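Local structure of metallocarboxypeptidase (Trypanosoma cruzi, 3DWC) at residues E298-I308 with Y423-M434. The protein probably releases C-terminal amino acids other than proline from peptides, as a metal-dependent carboxypeptidase of the M32 family. Numbering follows the deposited sequence.
Sequences EGQSLFAEMQI and YSLGAMVAAQLM. With CO (cobalt (II) ion), chain Q.
Helix segments 298-308 and 423-434 approach to 7.1 Å between axes at a signed crossing angle of -59°, with Gly299 against Gly426. The two glycines let the backbones meet directly: Gly299 CA lies 3.2 Å from Gly426 O in a CA-H...O contact. One turn on, Ala430 is a knob in a hole formed by Gly299, Leu302, Phe303 and Gln307. Its CB is 3.3 Å from Gly299 O. Leu302 sets CD1 against Ala427, touching its N and its CB.

With its CG turned opposite the main-chain nitrogen (chi1 -171°), Phe303 carries its ring across to helix 421-441. Met434 N lies at the ring edge, in its plane, 3.4 Å from Phe303 CE1. Leu433 CD1 approaches the ring obliquely. Met434, bent at chi2 and chi3, forms an oblique Met-aromatic contact, with SD 4.9 Å from the ring centroid and CE 3.5 Å from Phe303 CZ. Gln307 runs past Met434 in the opposite direction, with Gln307 NE2 3.4 Å from Met434 CG. Water 1 donates to Gln307 OE1 and to Ala427 O, bridging the helices.

At the other end, Glu298 OE2 binds cobalt at 2.2 Å. His267 and His271 of helix 259-276 and three waters complete the site, consistent with an HExxH metallopeptidase centre. Glu298 OE1 faces the edge of the Tyr423 ring, near its plane, with the carboxylate turned 84° from the ring. Ser301 OG donates to Glu298 O, which also accepts from Leu302 N. The contact is a mainly apolar, close-packed crossing with one water bridge, and it sets helix 421-441 against the helix that carries the metal ligand Glu298.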
# COMPACT_ATOMS: atom_id res chain seq x y z
N GLU B 298 13.73 -10.97 -17.89
CA GLU B 298 12.79 -11.81 -18.64
C GLU B 298 13.43 -13.17 -18.92
O GLU B 298 12.72 -14.16 -19.10
CB GLU B 298 12.36 -11.09 -19.95
CG GLU B 298 11.29 -11.82 -20.72
CD GLU B 298 9.90 -11.75 -20.07
OE1 GLU B 298 8.91 -12.13 -20.74
OE2 GLU B 298 9.79 -11.29 -18.93
N GLY B 299 14.77 -13.24 -18.86
CA GLY B 299 15.46 -14.52 -18.87
C GLY B 299 15.18 -15.39 -17.66
O GLY B 299 15.12 -16.64 -17.75
N GLN B 300 15.04 -14.76 -16.51
CA GLN B 300 14.59 -15.44 -15.32
C GLN B 300 13.11 -15.82 -15.33
O GLN B 300 12.75 -16.91 -14.90
CB GLN B 300 14.93 -14.59 -14.09
CG GLN B 300 16.41 -14.13 -13.99
CD GLN B 300 17.44 -15.17 -14.38
OE1 GLN B 300 17.66 -16.16 -13.67
NE2 GLN B 300 18.08 -14.96 -15.53
N SER B 301 12.23 -14.95 -15.79
CA SER B 301 10.82 -15.34 -15.85
C SER B 301 10.62 -16.52 -16.80
O SER B 301 9.83 -17.46 -16.55
CB SER B 301 9.99 -14.14 -16.28
OG SER B 301 10.53 -13.63 -17.47
N LEU B 302 11.29 -16.44 -17.93
CA LEU B 302 11.12 -17.45 -18.99
C LEU B 302 11.89 -18.73 -18.75
O LEU B 302 11.52 -19.80 -19.23
CB LEU B 302 11.44 -16.85 -20.36
CG LEU B 302 10.47 -15.75 -20.80
CD1 LEU B 302 10.96 -15.11 -22.10
CD2 LEU B 302 9.06 -16.25 -20.95
N PHE B 303 12.93 -18.65 -17.98
CA PHE B 303 13.56 -19.86 -17.47
C PHE B 303 12.54 -20.68 -16.66
O PHE B 303 12.37 -21.90 -16.87
CB PHE B 303 14.76 -19.46 -16.63
CG PHE B 303 15.61 -20.62 -16.23
CD1 PHE B 303 16.70 -20.97 -16.98
CD2 PHE B 303 15.31 -21.34 -15.09
CE1 PHE B 303 17.52 -22.04 -16.59
CE2 PHE B 303 16.14 -22.38 -14.65
CZ PHE B 303 17.24 -22.75 -15.42
N ALA B 304 11.81 -19.99 -15.77
CA ALA B 304 10.76 -20.60 -14.98
C ALA B 304 9.62 -21.10 -15.85
O ALA B 304 9.29 -22.28 -15.83
CB ALA B 304 10.20 -19.60 -13.85
N GLU B 305 9.03 -20.20 -16.59
CA GLU B 305 7.89 -20.52 -17.40
C GLU B 305 8.18 -21.48 -18.52
O GLU B 305 7.47 -22.48 -18.66
CB GLU B 305 7.27 -19.23 -17.98
CG GLU B 305 5.97 -19.50 -18.61
CD GLU B 305 5.46 -18.40 -19.50
OE1 GLU B 305 6.00 -17.29 -19.52
OE2 GLU B 305 4.48 -18.68 -20.18
N MET B 306 9.19 -21.17 -19.34
CA MET B 306 9.37 -21.89 -20.60
C MET B 306 10.29 -23.08 -20.46
O MET B 306 9.97 -24.18 -20.92
CB MET B 306 9.88 -20.97 -21.72
CG MET B 306 8.97 -19.77 -22.04
SD MET B 306 7.37 -20.38 -22.55
CE MET B 306 6.58 -18.94 -23.28
N GLN B 307 11.40 -22.87 -19.79
CA GLN B 307 12.40 -23.92 -19.67
C GLN B 307 11.98 -25.01 -18.70
O GLN B 307 12.30 -26.18 -18.92
CB GLN B 307 13.77 -23.35 -19.31
CG GLN B 307 14.39 -22.44 -20.38
CD GLN B 307 14.68 -23.16 -21.70
OE1 GLN B 307 14.55 -22.58 -22.77
NE2 GLN B 307 15.11 -24.40 -21.62
N ILE B 308 11.28 -24.65 -17.63
CA ILE B 308 10.77 -25.61 -16.70
C ILE B 308 9.27 -25.82 -16.93
O ILE B 308 8.80 -26.93 -17.20
CB ILE B 308 11.02 -25.19 -15.23
CG1 ILE B 308 12.52 -25.06 -14.97
CG2 ILE B 308 10.32 -26.20 -14.23
CD1 ILE B 308 12.89 -24.45 -13.64
N TYR B 423 12.24 -8.82 -24.78
CA TYR B 423 11.50 -10.05 -24.60
C TYR B 423 12.20 -11.23 -25.23
O TYR B 423 12.41 -12.25 -24.56
CB TYR B 423 10.12 -9.93 -25.25
CG TYR B 423 9.14 -9.04 -24.55
CD1 TYR B 423 8.46 -9.46 -23.43
CD2 TYR B 423 8.77 -7.81 -25.12
CE1 TYR B 423 7.47 -8.61 -22.78
CE2 TYR B 423 7.81 -6.96 -24.50
CZ TYR B 423 7.17 -7.37 -23.35
OH TYR B 423 6.24 -6.53 -22.80
N SER B 424 12.60 -11.11 -26.50
CA SER B 424 13.29 -12.24 -27.17
C SER B 424 14.68 -12.39 -26.63
O SER B 424 15.15 -13.51 -26.54
CB SER B 424 13.32 -12.10 -28.70
OG SER B 424 12.01 -12.12 -29.27
N LEU B 425 15.35 -11.28 -26.24
CA LEU B 425 16.63 -11.43 -25.53
C LEU B 425 16.46 -12.25 -24.26
O LEU B 425 17.32 -13.08 -23.90
CB LEU B 425 17.25 -10.05 -25.19
CG LEU B 425 17.53 -9.09 -26.33
CD1 LEU B 425 18.02 -7.74 -25.73
CD2 LEU B 425 18.54 -9.67 -27.41
N GLY B 426 15.35 -12.03 -23.56
CA GLY B 426 15.00 -12.85 -22.38
C GLY B 426 14.85 -14.31 -22.69
O GLY B 426 15.38 -15.22 -21.95
N ALA B 427 14.15 -14.61 -23.79
CA ALA B 427 13.96 -15.98 -24.19
C ALA B 427 15.30 -16.65 -24.51
O ALA B 427 15.53 -17.85 -24.22
CB ALA B 427 12.95 -16.09 -25.38
N MET B 428 16.20 -15.88 -25.12
CA MET B 428 17.51 -16.37 -25.43
C MET B 428 18.40 -16.60 -24.23
O MET B 428 19.14 -17.61 -24.17
CB MET B 428 18.18 -15.36 -26.40
CG MET B 428 17.55 -15.35 -27.73
SD MET B 428 18.14 -14.02 -28.76
CE MET B 428 16.88 -14.08 -30.04
N VAL B 429 18.37 -15.68 -23.26
CA VAL B 429 19.04 -15.83 -21.97
C VAL B 429 18.58 -17.08 -21.25
O VAL B 429 19.37 -17.90 -20.76
CB VAL B 429 18.87 -14.57 -21.04
CG1 VAL B 429 19.26 -14.82 -19.56
CG2 VAL B 429 19.59 -13.31 -21.66
N ALA B 430 17.28 -17.27 -21.22
CA ALA B 430 16.71 -18.44 -20.56
C ALA B 430 17.22 -19.77 -21.13
O ALA B 430 17.55 -20.69 -20.37
CB ALA B 430 15.18 -18.36 -20.59
N ALA B 431 17.29 -19.86 -22.47
CA ALA B 431 17.70 -21.07 -23.17
C ALA B 431 19.16 -21.33 -22.94
O ALA B 431 19.52 -22.43 -22.70
CB ALA B 431 17.42 -20.93 -24.70
N GLN B 432 19.98 -20.28 -23.02
CA GLN B 432 21.40 -20.32 -22.77
C GLN B 432 21.73 -20.78 -21.32
O GLN B 432 22.60 -21.57 -21.10
CB GLN B 432 22.04 -18.97 -23.05
CG GLN B 432 23.61 -19.00 -23.02
CD GLN B 432 24.26 -17.86 -23.81
OE1 GLN B 432 23.74 -17.45 -24.84
NE2 GLN B 432 25.44 -17.40 -23.36
N LEU B 433 21.05 -20.20 -20.36
CA LEU B 433 21.23 -20.58 -18.95
C LEU B 433 20.87 -22.05 -18.66
O LEU B 433 21.60 -22.74 -17.95
CB LEU B 433 20.33 -19.66 -18.09
CG LEU B 433 20.84 -18.95 -16.83
CD1 LEU B 433 19.64 -18.79 -15.85
CD2 LEU B 433 22.11 -19.54 -16.10
N MET B 434 19.74 -22.48 -19.17
CA MET B 434 19.30 -23.88 -19.03
C MET B 434 20.24 -24.82 -19.74
O MET B 434 20.53 -25.88 -19.18
CB MET B 434 17.85 -24.11 -19.52
CG MET B 434 17.34 -25.53 -19.32
SD MET B 434 17.47 -26.15 -17.60
CE MET B 434 15.84 -25.59 -16.98
CO CO Q . 7.99 -10.96 -17.71
O HOH W 1 13.49 -19.82 -23.58
O HOH W 2 7.22 -10.66 -19.31
O HOH W 3 6.02 -10.32 -16.81
O HOH W 4 8.11 -8.81 -18.10